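Local coordinates for protein tryptophan-C2-methyltransferase containing B12-binding domain (Kitasatospora setae, PDB 6WTF) that probably methylates C2 of tryptophan's indole ring as a radical S-adenosylmethionine enzyme that uses a [4Fe-4S] cluster and cobalamin, at residues Ile221-Gly226 with Thr269-Phe274; Thr242-Arg247 with Asn275-His280; Gly410-Pro415 with Gln462-Glu467. All coordinates share one frame; numbering follows the deposited sequence.

Contacts 1 and 2 adjoin, their centres about 8 Å apart, and share a two-stranded antiparallel sheet: strand 224-225 belongs to the first and strand 245-246 to the second. Contact 1 is wholly buried and rich in charge and hydrogen bonds, close to the iron-sulfur cluster; contact 2, partly buried, rests on one ring-to-carbonyl bond and CH-pi packing at the start of helix 278-294. Contact 3, about 26 Å from contact 1 between centres, is buried yet almost purely apolar. Contacts 1 and 3 nevertheless grip different parts of the same S-adenosylmethionine analogue. Together the three illustrate how one radical SAM core divides its labour between polar anchoring and plain packing.

Contact 1 of 3, residues Ile221-Gly226 with Thr269-Phe274; sequences ILTKNG and TTDSEF. With SF4 (iron/sulfur cluster), chain C; SA8 (S-5'-azamethionine-5'-deoxyadenosine), chain E.
The carboxylate of D271 is the polar hub joining I221-G226 to T269-F274. Its OD1 accepts two backbone donors: T223 N comes in on the syn lone pair at 2.8 Å, whereas K224 N approaches from above the carboxylate plane. OD2 takes the hydroxyl of T223 at 2.5 Å from OG1, so three bonds from two successive residues hold the group against turning. K224 crosses D271 at about a right angle, and a bend at its last torsion (chi4 61°) swings NZ above the carbonyl plane of F274, 3.2 Å from F274 O; K224 NZ also donates to L276 O, while its salt bridge to D271 OD2 is long. T270 N bonds I221 O at 2.8 Å, next to the parallel bridge of I221 with T269. One water links K224 O and G226 O to S272 N. Apolar packing is lighter: T223 CG2 lies 4.0 Å from F274 CE1, and the CG2 methyls of I221 and T269 meet. S272 O accepts the amino group of the S-adenosylmethionine analogue, and E273 OE2 coordinates the iron FE3 at 2.1 Å. The segments continue parallel strands 219-221 and 266-269, so the contact lies at their C-terminal ends, where radical SAM barrels carry cluster and S-adenosylmethionine.

Contact 2 of 3, residues Thr242-Arg247 with Asn275-His280; sequences TRYGQR and NLSIAH
H280 together with Q246 and R247 forms the tight part of the contact between T242-R247 and N275-H280. The imidazole donates from NE2 to R247 O at 3.0 Å, an almost straight bond (171°) that lies in both the ring plane and the carbonyl plane. A chi1 of -179° turns the H280 ring off the first helical turn, and Q246 packs on one face of it: CG stands 3.5 Å from the ring centroid, close to the normal, in a CH-pi contact. The bond fixes the edge of the imidazole while the glutamine methylene rests on that face. N275-H280 runs from the loop after strand 266-269 into helix 278-294, a beta-alpha unit of the radical SAM core, as in its partial TIM-barrel fold. The contact thus joins the start of this helix to strand 245-246, whose antiparallel partner, strand 224-225, also touches Q246 and H280 through K224. R247 turns its guanidinium elsewhere, to L222 O and E255. On the buried side, near the iron-sulfur cluster, L276 CB lies 3.4 Å from Y244 OH, and that hydroxyl has a weak hydrogen bond with A228 N. Looser packing marks the side where Y244 and S277 are partly exposed: S277 CB sits over one face of the phenol ring, 4.0 Å from its centroid, a second CH-pi contact.

Contact 3 of 3, residues Gly410-Pro415 with Gln462-Glu467; sequences GLRLFP and QFMFDE. With SA8 (S-5'-azamethionine-5'-deoxyadenosine), chain E.
F414 and F463 mark the closest approach of the two backbones, 5.9 Å between their CA atoms, where extended chain leaving strand 404-412 passes the irregular loop Q462-E467. No beta pairing joins them; the second segment sends one ring against the main chain of the first. With its CG beside the backbone N (chi1 -70°), the F463 ring lays one face on the F414-P415 peptide. P415 CA is 3.8 Å from the ring centroid, 21° off the normal, a CH-pi contact. P415 CB adds a touch at 3.7 Å from F463 CD1, and L413 CB reaches the ring edge, in its plane, 3.9 Å from F463 CD2. Replacing F463 by an alanine would probably open a gap against the F414-P415 peptide and leave L413 CB and P415 without their aromatic partner. R412 works through its backbone: its N donates to N1 of the S-adenosylmethionine analogue at 3.2 Å, and its O accepts from N6 at 3.0 Å, so the strand end reads the adenine edge. The R412 chain, bent at chi2 and chi3, brings its guanidinium near F463 O and M464 CE, while NE forms a salt bridge with D72 and NH1 bonds V474 O. Around this core, helix 418-427 packs on L411 and L413, Y459 of helix 456-461 bonds P415 O, and the backbone of L411 pairs with Y476 in the antiparallel strand 475-476.

Contact 1 of 3, residues Ile221-Gly226 with Thr269-Phe274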
loop_
_atom_site.group_PDB
_atom_site.type_symbol
_atom_site.label_atom_id
_atom_site.label_comp_id
_atom_site.label_asym_id
_atom_site.label_seq_id
_atom_site.Cartn_x
_atom_site.Cartn_y
_atom_site.Cartn_z
ATOM N N ILE A 221 -7.739 -8.321 -4.997
ATOM C CA ILE A 221 -7.434 -8.943 -6.282
ATOM C C ILE A 221 -6.458 -8.058 -7.037
ATOM O O ILE A 221 -6.634 -6.838 -7.118
ATOM C CB ILE A 221 -8.697 -9.211 -7.130
ATOM C CG1 ILE A 221 -8.317 -9.890 -8.446
ATOM C CG2 ILE A 221 -9.496 -7.939 -7.382
ATOM C CD1 ILE A 221 -7.681 -11.239 -8.256
ATOM N N LEU A 222 -5.422 -8.687 -7.581
ATOM C CA LEU A 222 -4.405 -8.018 -8.376
ATOM C C LEU A 222 -4.637 -8.342 -9.845
ATOM O O LEU A 222 -4.752 -9.514 -10.214
ATOM C CB LEU A 222 -3.010 -8.476 -7.953
ATOM C CG LEU A 222 -1.845 -7.986 -8.812
ATOM C CD1 LEU A 222 -1.678 -6.493 -8.643
ATOM C CD2 LEU A 222 -0.558 -8.730 -8.437
ATOM N N THR A 223 -4.704 -7.308 -10.677
ATOM C CA THR A 223 -4.796 -7.519 -12.114
ATOM C C THR A 223 -3.507 -7.201 -12.853
ATOM O O THR A 223 -3.276 -7.758 -13.928
ATOM C CB THR A 223 -5.927 -6.673 -12.708
ATOM O OG1 THR A 223 -5.417 -5.384 -13.062
ATOM C CG2 THR A 223 -7.041 -6.502 -11.685
ATOM N N LYS A 224 -2.664 -6.330 -12.301
ATOM C CA LYS A 224 -1.414 -5.969 -12.949
ATOM C C LYS A 224 -0.489 -5.318 -11.933
ATOM O O LYS A 224 -0.933 -4.554 -11.071
ATOM C CB LYS A 224 -1.652 -5.027 -14.139
ATOM C CG LYS A 224 -2.485 -3.779 -13.811
ATOM C CD LYS A 224 -3.240 -3.288 -15.052
ATOM C CE LYS A 224 -4.421 -2.374 -14.700
ATOM N NZ LYS A 224 -3.995 -1.131 -13.981
ATOM N N ASN A 225 0.795 -5.615 -12.054
ATOM C CA ASN A 225 1.822 -5.045 -11.199
ATOM C C ASN A 225 2.475 -3.852 -11.884
ATOM O O ASN A 225 2.686 -3.866 -13.099
ATOM C CB ASN A 225 2.889 -6.089 -10.865
ATOM C CG ASN A 225 4.013 -5.516 -10.043
ATOM O OD1 ASN A 225 3.865 -5.313 -8.838
ATOM N ND2 ASN A 225 5.143 -5.233 -10.689
ATOM N N GLY A 226 2.794 -2.829 -11.097
ATOM C CA GLY A 226 3.598 -1.712 -11.551
ATOM C C GLY A 226 2.776 -0.468 -11.843
ATOM O O GLY A 226 1.543 -0.477 -11.878
ATOM N N THR A 269 -9.367 -3.925 -5.626
ATOM C CA THR A 269 -8.241 -4.132 -6.522
ATOM C C THR A 269 -6.967 -3.638 -5.858
ATOM O O THR A 269 -6.979 -2.691 -5.070
ATOM C CB THR A 269 -8.451 -3.422 -7.857
ATOM O OG1 THR A 269 -8.602 -2.010 -7.647
ATOM C CG2 THR A 269 -9.673 -3.983 -8.546
ATOM N N THR A 270 -5.862 -4.327 -6.141
ATOM C CA THR A 270 -4.575 -3.986 -5.552
ATOM C C THR A 270 -3.590 -3.484 -6.601
ATOM O O THR A 270 -2.382 -3.467 -6.354
ATOM C CB THR A 270 -3.998 -5.177 -4.787
ATOM O OG1 THR A 270 -3.771 -6.270 -5.683
ATOM C CG2 THR A 270 -4.964 -5.616 -3.691
ATOM N N ASP A 271 -4.086 -3.091 -7.771
ATOM C CA ASP A 271 -3.253 -2.413 -8.747
ATOM C C ASP A 271 -2.805 -1.064 -8.204
ATOM O O ASP A 271 -3.427 -0.486 -7.307
ATOM C CB ASP A 271 -4.010 -2.196 -10.058
ATOM C CG ASP A 271 -4.542 -3.481 -10.650
ATOM O OD1 ASP A 271 -4.059 -4.567 -10.273
ATOM O OD2 ASP A 271 -5.458 -3.402 -11.493
ATOM N N SER A 272 -1.700 -0.562 -8.753
ATOM C CA SER A 272 -1.325 0.820 -8.480
ATOM C C SER A 272 -2.468 1.760 -8.837
ATOM O O SER A 272 -2.882 2.590 -8.022
ATOM C CB SER A 272 -0.054 1.182 -9.248
ATOM O OG SER A 272 1.071 0.551 -8.672
ATOM N N GLU A 273 -3.004 1.621 -10.047
ATOM C CA GLU A 273 -4.199 2.341 -10.484
ATOM C C GLU A 273 -4.961 1.425 -11.426
ATOM O O GLU A 273 -4.404 0.973 -12.429
ATOM C CB GLU A 273 -3.848 3.657 -11.193
ATOM C CG GLU A 273 -2.952 4.598 -10.419
ATOM C CD GLU A 273 -3.647 5.268 -9.258
ATOM O OE1 GLU A 273 -4.886 5.178 -9.152
ATOM O OE2 GLU A 273 -2.947 5.892 -8.442
ATOM N N PHE A 274 -6.223 1.142 -11.111
ATOM C CA PHE A 274 -6.965 0.185 -11.926
ATOM C C PHE A 274 -7.136 0.687 -13.356
ATOM O O PHE A 274 -6.985 -0.083 -14.312
ATOM C CB PHE A 274 -8.324 -0.121 -11.298
ATOM C CG PHE A 274 -9.089 -1.186 -12.026
ATOM C CD1 PHE A 274 -8.497 -2.409 -12.300
ATOM C CD2 PHE A 274 -10.392 -0.972 -12.439
ATOM C CE1 PHE A 274 -9.193 -3.400 -12.972
ATOM C CE2 PHE A 274 -11.090 -1.953 -13.109
ATOM C CZ PHE A 274 -10.491 -3.170 -13.376
HETATM FE FE1 SF4 C . 0.865 8.311 -9.557
HETATM FE FE2 SF4 C . 1.188 5.647 -10.115
HETATM FE FE3 SF4 C . -0.985 6.496 -8.691
HETATM FE FE4 SF4 C . 1.496 6.548 -7.553
HETATM S S1 SF4 C . 0.348 4.702 -8.224
HETATM S S2 SF4 C . -0.087 8.197 -7.484
HETATM S S3 SF4 C . 2.782 7.080 -9.353
HETATM S S4 SF4 C . -0.480 7.022 -10.853
HETATM N N SA8 E . -2.066 3.396 -5.571
HETATM C CA SA8 E . -2.196 4.654 -4.815
HETATM C C SA8 E . -1.916 4.412 -3.338
HETATM O O SA8 E . -1.341 5.425 -2.770
HETATM O OXT SA8 E . -2.204 3.372 -2.764
HETATM C CB SA8 E . -3.605 5.305 -4.999
HETATM C CG SA8 E . -3.567 6.818 -4.826
HETATM N ND SA8 E . -3.466 7.249 -3.430
HETATM C CE SA8 E . -4.614 6.767 -2.655
HETATM C "C5'" SA8 E . -3.243 8.688 -3.324
HETATM C "C4'" SA8 E . -3.199 9.182 -1.890
HETATM O "O4'" SA8 E . -2.219 8.431 -1.142
HETATM C "C3'" SA8 E . -2.723 10.621 -1.767
HETATM O "O3'" SA8 E . -3.783 11.539 -2.009
HETATM C "C2'" SA8 E . -2.240 10.669 -0.314
HETATM O "O2'" SA8 E . -3.320 10.913 0.581
HETATM C "C1'" SA8 E . -1.687 9.247 -0.110
HETATM N N9 SA8 E . -0.230 9.155 -0.150
HETATM C C8 SA8 E . 0.535 8.434 -1.029
HETATM N N7 SA8 E . 1.827 8.559 -0.840
HETATM C C5 SA8 E . 1.920 9.422 0.242
HETATM C C6 SA8 E . 3.020 9.951 0.946
HETATM N N6 SA8 E . 4.298 9.720 0.619
HETATM N N1 SA8 E . 2.762 10.756 2.001
HETATM C C2 SA8 E . 1.489 11.020 2.313
HETATM N N3 SA8 E . 0.375 10.592 1.714
HETATM C C4 SA8 E . 0.658 9.791 0.681
HETATM O O HOH W 1 -0.721 -1.655 -10.975
HETATM O O HOH W 2 1.708 -2.061 -8.868
#

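Contact 2 of 3, residues Thr242-Arg247 with Asn275-His280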
loop_
_atom_site.group_PDB
_atom_site.type_symbol
_atom_site.label_atom_id
_atom_site.label_comp_id
_atom_site.label_asym_id
_atom_site.label_seq_id
_atom_site.Cartn_x
_atom_site.Cartn_y
_atom_site.Cartn_z
ATOM N N THR A 242 8.213 0.004 -12.845
ATOM C CA THR A 242 7.844 1.140 -13.682
ATOM C C THR A 242 7.152 0.728 -14.974
ATOM O O THR A 242 6.769 1.599 -15.758
ATOM C CB THR A 242 9.082 1.990 -14.014
ATOM O OG1 THR A 242 10.056 1.182 -14.680
ATOM C CG2 THR A 242 9.699 2.575 -12.756
ATOM N N ARG A 243 7.001 -0.571 -15.228
ATOM C CA ARG A 243 6.264 -1.054 -16.384
ATOM C C ARG A 243 5.236 -2.080 -15.927
ATOM O O ARG A 243 5.418 -2.754 -14.911
ATOM C CB ARG A 243 7.197 -1.662 -17.447
ATOM C CG ARG A 243 8.146 -0.654 -18.095
ATOM C CD ARG A 243 7.372 0.473 -18.779
ATOM N NE ARG A 243 8.251 1.471 -19.382
ATOM C CZ ARG A 243 8.581 2.624 -18.808
ATOM N NH1 ARG A 243 8.105 2.930 -17.608
ATOM N NH2 ARG A 243 9.391 3.472 -19.432
ATOM N N TYR A 244 4.150 -2.193 -16.686
ATOM C CA TYR A 244 3.025 -3.015 -16.263
ATOM C C TYR A 244 3.314 -4.479 -16.568
ATOM O O TYR A 244 3.608 -4.838 -17.714
ATOM C CB TYR A 244 1.736 -2.557 -16.946
ATOM C CG TYR A 244 1.366 -1.123 -16.627
ATOM C CD1 TYR A 244 1.002 -0.746 -15.340
ATOM C CD2 TYR A 244 1.394 -0.146 -17.610
ATOM C CE1 TYR A 244 0.678 0.565 -15.042
ATOM C CE2 TYR A 244 1.071 1.165 -17.324
ATOM C CZ TYR A 244 0.717 1.515 -16.037
ATOM O OH TYR A 244 0.394 2.825 -15.755
ATOM N N GLY A 245 3.253 -5.314 -15.536
ATOM C CA GLY A 245 3.206 -6.752 -15.713
ATOM C C GLY A 245 1.780 -7.232 -15.538
ATOM O O GLY A 245 1.321 -7.434 -14.410
ATOM N N GLN A 246 1.062 -7.390 -16.647
ATOM C CA GLN A 246 -0.344 -7.762 -16.601
ATOM C C GLN A 246 -0.513 -9.266 -16.446
ATOM O O GLN A 246 0.224 -10.056 -17.045
ATOM C CB GLN A 246 -1.058 -7.306 -17.872
ATOM C CG GLN A 246 -1.464 -5.855 -17.871
ATOM C CD GLN A 246 -0.596 -5.017 -18.770
ATOM O OE1 GLN A 246 0.496 -5.431 -19.167
ATOM N NE2 GLN A 246 -1.078 -3.826 -19.105
ATOM N N ARG A 247 -1.489 -9.657 -15.631
ATOM C CA ARG A 247 -1.854 -11.055 -15.464
ATOM C C ARG A 247 -2.843 -11.494 -16.539
ATOM O O ARG A 247 -3.567 -10.682 -17.128
ATOM C CB ARG A 247 -2.462 -11.306 -14.085
ATOM C CG ARG A 247 -1.689 -10.724 -12.922
ATOM C CD ARG A 247 -2.382 -11.070 -11.613
ATOM N NE ARG A 247 -2.722 -12.490 -11.537
ATOM C CZ ARG A 247 -3.603 -13.014 -10.688
ATOM N NH1 ARG A 247 -4.260 -12.240 -9.827
ATOM N NH2 ARG A 247 -3.832 -14.319 -10.703
ATOM N N ASN A 275 -7.430 1.977 -13.528
ATOM C CA ASN A 275 -7.777 2.483 -14.851
ATOM C C ASN A 275 -6.564 2.833 -15.702
ATOM O O ASN A 275 -6.742 3.176 -16.876
ATOM C CB ASN A 275 -8.692 3.709 -14.736
ATOM C CG ASN A 275 -8.028 4.873 -14.035
ATOM O OD1 ASN A 275 -7.270 4.689 -13.084
ATOM N ND2 ASN A 275 -8.313 6.083 -14.499
ATOM N N LEU A 276 -5.351 2.767 -15.150
ATOM C CA LEU A 276 -4.146 2.851 -15.966
ATOM C C LEU A 276 -3.875 1.511 -16.634
ATOM O O LEU A 276 -4.205 0.452 -16.096
ATOM C CB LEU A 276 -2.936 3.288 -15.138
ATOM C CG LEU A 276 -3.020 4.707 -14.577
ATOM C CD1 LEU A 276 -1.719 5.083 -13.884
ATOM C CD2 LEU A 276 -3.375 5.708 -15.681
ATOM N N SER A 277 -3.267 1.567 -17.821
ATOM C CA SER A 277 -3.236 0.442 -18.750
ATOM C C SER A 277 -4.674 0.003 -19.040
ATOM O O SER A 277 -5.117 -1.100 -18.706
ATOM C CB SER A 277 -2.373 -0.704 -18.199
ATOM O OG SER A 277 -2.144 -1.697 -19.182
ATOM N N ILE A 278 -5.388 0.926 -19.696
ATOM C CA ILE A 278 -6.850 0.943 -19.661
ATOM C C ILE A 278 -7.448 -0.205 -20.464
ATOM O O ILE A 278 -8.504 -0.739 -20.099
ATOM C CB ILE A 278 -7.362 2.317 -20.152
ATOM C CG1 ILE A 278 -8.895 2.366 -20.174
ATOM C CG2 ILE A 278 -6.795 2.659 -21.534
ATOM C CD1 ILE A 278 -9.538 2.254 -18.794
ATOM N N ALA A 279 -6.808 -0.593 -21.570
ATOM C CA ALA A 279 -7.357 -1.654 -22.408
ATOM C C ALA A 279 -7.448 -2.962 -21.641
ATOM O O ALA A 279 -8.417 -3.716 -21.788
ATOM C CB ALA A 279 -6.507 -1.827 -23.665
ATOM N N HIS A 280 -6.440 -3.245 -20.818
ATOM C CA HIS A 280 -6.438 -4.455 -20.011
ATOM C C HIS A 280 -7.534 -4.404 -18.956
ATOM O O HIS A 280 -8.179 -5.419 -18.673
ATOM C CB HIS A 280 -5.061 -4.633 -19.369
ATOM C CG HIS A 280 -4.932 -5.862 -18.527
ATOM N ND1 HIS A 280 -5.251 -5.883 -17.187
ATOM C CD2 HIS A 280 -4.472 -7.101 -18.825
ATOM C CE1 HIS A 280 -5.017 -7.089 -16.701
ATOM N NE2 HIS A 280 -4.535 -7.843 -17.671
#

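Contact 3 of 3, residues Gly410-Pro415 with Gln462-Glu467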
loop_
_atom_site.group_PDB
_atom_site.type_symbol
_atom_site.label_atom_id
_atom_site.label_comp_id
_atom_site.label_asym_id
_atom_site.label_seq_id
_atom_site.Cartn_x
_atom_site.Cartn_y
_atom_site.Cartn_z
ATOM N N GLY A 410 0.370 17.226 4.440
ATOM C CA GLY A 410 1.748 16.876 4.711
ATOM C C GLY A 410 2.178 15.632 3.954
ATOM O O GLY A 410 1.400 14.692 3.743
ATOM N N LEU A 411 3.454 15.606 3.580
ATOM C CA LEU A 411 4.004 14.566 2.724
ATOM C C LEU A 411 5.106 13.817 3.460
ATOM O O LEU A 411 6.030 14.435 3.999
ATOM C CB LEU A 411 4.562 15.167 1.435
ATOM C CG LEU A 411 5.279 14.160 0.541
ATOM C CD1 LEU A 411 4.257 13.261 -0.138
ATOM C CD2 LEU A 411 6.173 14.860 -0.479
ATOM N N ARG A 412 5.009 12.489 3.473
ATOM C CA ARG A 412 6.090 11.657 3.980
ATOM C C ARG A 412 7.122 11.432 2.880
ATOM O O ARG A 412 6.771 11.059 1.757
ATOM C CB ARG A 412 5.545 10.322 4.487
ATOM C CG ARG A 412 4.987 10.391 5.898
ATOM C CD ARG A 412 6.077 10.085 6.906
ATOM N NE ARG A 412 6.559 8.716 6.761
ATOM C CZ ARG A 412 7.804 8.393 6.430
ATOM N NH1 ARG A 412 8.710 9.343 6.210
ATOM N NH2 ARG A 412 8.145 7.119 6.321
ATOM N N LEU A 413 8.391 11.660 3.201
ATOM C CA LEU A 413 9.463 11.543 2.220
ATOM C C LEU A 413 10.058 10.142 2.233
ATOM O O LEU A 413 10.166 9.511 3.286
ATOM C CB LEU A 413 10.556 12.573 2.493
ATOM C CG LEU A 413 10.138 14.031 2.294
ATOM C CD1 LEU A 413 11.319 14.935 2.555
ATOM C CD2 LEU A 413 9.578 14.248 0.897
ATOM N N PHE A 414 10.423 9.659 1.047
ATOM C CA PHE A 414 10.992 8.334 0.847
ATOM C C PHE A 414 12.130 8.434 -0.156
ATOM O O PHE A 414 12.102 9.297 -1.043
ATOM C CB PHE A 414 9.933 7.337 0.347
ATOM C CG PHE A 414 8.985 6.886 1.416
ATOM C CD1 PHE A 414 7.789 7.555 1.630
ATOM C CD2 PHE A 414 9.289 5.798 2.209
ATOM C CE1 PHE A 414 6.910 7.139 2.623
ATOM C CE2 PHE A 414 8.421 5.373 3.199
ATOM C CZ PHE A 414 7.233 6.046 3.412
ATOM N N PRO A 415 13.132 7.555 -0.057
ATOM C CA PRO A 415 14.347 7.735 -0.868
ATOM C C PRO A 415 14.113 7.681 -2.366
ATOM O O PRO A 415 14.832 8.354 -3.116
ATOM C CB PRO A 415 15.257 6.588 -0.399
ATOM C CG PRO A 415 14.352 5.597 0.213
ATOM C CD PRO A 415 13.243 6.389 0.838
ATOM N N GLN A 462 18.374 7.242 6.026
ATOM C CA GLN A 462 18.219 8.604 6.531
ATOM C C GLN A 462 16.762 9.055 6.524
ATOM O O GLN A 462 16.354 9.856 7.374
ATOM C CB GLN A 462 19.063 9.561 5.695
ATOM C CG GLN A 462 18.660 9.578 4.231
ATOM C CD GLN A 462 19.520 10.493 3.389
ATOM O OE1 GLN A 462 20.054 11.485 3.880
ATOM N NE2 GLN A 462 19.652 10.166 2.108
ATOM N N PHE A 463 15.953 8.538 5.602
ATOM C CA PHE A 463 14.560 8.963 5.538
ATOM C C PHE A 463 13.714 8.396 6.670
ATOM O O PHE A 463 12.571 8.831 6.841
ATOM C CB PHE A 463 13.971 8.579 4.182
ATOM C CG PHE A 463 14.527 9.386 3.037
ATOM C CD1 PHE A 463 15.698 9.003 2.406
ATOM C CD2 PHE A 463 13.874 10.526 2.593
ATOM C CE1 PHE A 463 16.213 9.744 1.357
ATOM C CE2 PHE A 463 14.386 11.275 1.539
ATOM C CZ PHE A 463 15.556 10.880 0.922
ATOM N N MET A 464 14.254 7.473 7.462
ATOM C CA MET A 464 13.542 6.868 8.578
ATOM C C MET A 464 14.254 7.021 9.914
ATOM O O MET A 464 13.583 7.068 10.948
ATOM C CB MET A 464 13.304 5.376 8.298
ATOM C CG MET A 464 12.612 4.606 9.413
ATOM S SD MET A 464 10.817 4.545 9.234
ATOM C CE MET A 464 10.672 3.835 7.600
ATOM N N PHE A 465 15.585 7.119 9.921
ATOM C CA PHE A 465 16.368 7.171 11.147
ATOM C C PHE A 465 17.286 8.386 11.147
ATOM O O PHE A 465 17.708 8.870 10.093
ATOM C CB PHE A 465 17.223 5.903 11.324
ATOM C CG PHE A 465 16.430 4.629 11.360
ATOM C CD1 PHE A 465 15.896 4.163 12.554
ATOM C CD2 PHE A 465 16.228 3.888 10.209
ATOM C CE1 PHE A 465 15.167 2.984 12.596
ATOM C CE2 PHE A 465 15.497 2.708 10.244
ATOM C CZ PHE A 465 14.968 2.259 11.438
ATOM N N ASP A 466 17.612 8.863 12.349
ATOM C CA ASP A 466 18.634 9.888 12.496
ATOM C C ASP A 466 20.004 9.231 12.670
ATOM O O ASP A 466 20.139 8.003 12.676
ATOM C CB ASP A 466 18.295 10.838 13.650
ATOM C CG ASP A 466 18.379 10.178 15.026
ATOM O OD1 ASP A 466 18.760 8.994 15.141
ATOM O OD2 ASP A 466 18.053 10.867 16.015
ATOM N N GLU A 467 21.034 10.065 12.825
ATOM C CA GLU A 467 22.404 9.564 12.889
ATOM C C GLU A 467 22.609 8.608 14.055
ATOM O O GLU A 467 23.457 7.713 13.980
ATOM C CB GLU A 467 23.382 10.736 12.993
ATOM C CG GLU A 467 23.344 11.709 11.817
ATOM C CD GLU A 467 22.239 12.756 11.931
ATOM O OE1 GLU A 467 21.278 12.551 12.707
ATOM O OE2 GLU A 467 22.334 13.792 11.237
HETATM N N SA8 E . -2.066 3.396 -5.571
HETATM C CA SA8 E . -2.196 4.654 -4.815
HETATM C C SA8 E . -1.916 4.412 -3.338
HETATM O O SA8 E . -1.341 5.425 -2.770
HETATM O OXT SA8 E . -2.204 3.372 -2.764
HETATM C CB SA8 E . -3.605 5.305 -4.999
HETATM C CG SA8 E . -3.567 6.818 -4.826
HETATM N ND SA8 E . -3.466 7.249 -3.430
HETATM C CE SA8 E . -4.614 6.767 -2.655
HETATM C "C5'" SA8 E . -3.243 8.688 -3.324
HETATM C "C4'" SA8 E . -3.199 9.182 -1.890
HETATM O "O4'" SA8 E . -2.219 8.431 -1.142
HETATM C "C3'" SA8 E . -2.723 10.621 -1.767
HETATM O "O3'" SA8 E . -3.783 11.539 -2.009
HETATM C "C2'" SA8 E . -2.240 10.669 -0.314
HETATM O "O2'" SA8 E . -3.320 10.913 0.581
HETATM C "C1'" SA8 E . -1.687 9.247 -0.110
HETATM N N9 SA8 E . -0.230 9.155 -0.150
HETATM C C8 SA8 E . 0.535 8.434 -1.029
HETATM N N7 SA8 E . 1.827 8.559 -0.840
HETATM C C5 SA8 E . 1.920 9.422 0.242
HETATM C C6 SA8 E . 3.020 9.951 0.946
HETATM N N6 SA8 E . 4.298 9.720 0.619
HETATM N N1 SA8 E . 2.762 10.756 2.001
HETATM C C2 SA8 E . 1.489 11.020 2.313
HETATM N N3 SA8 E . 0.375 10.592 1.714
HETATM C C4 SA8 E . 0.658 9.791 0.681
#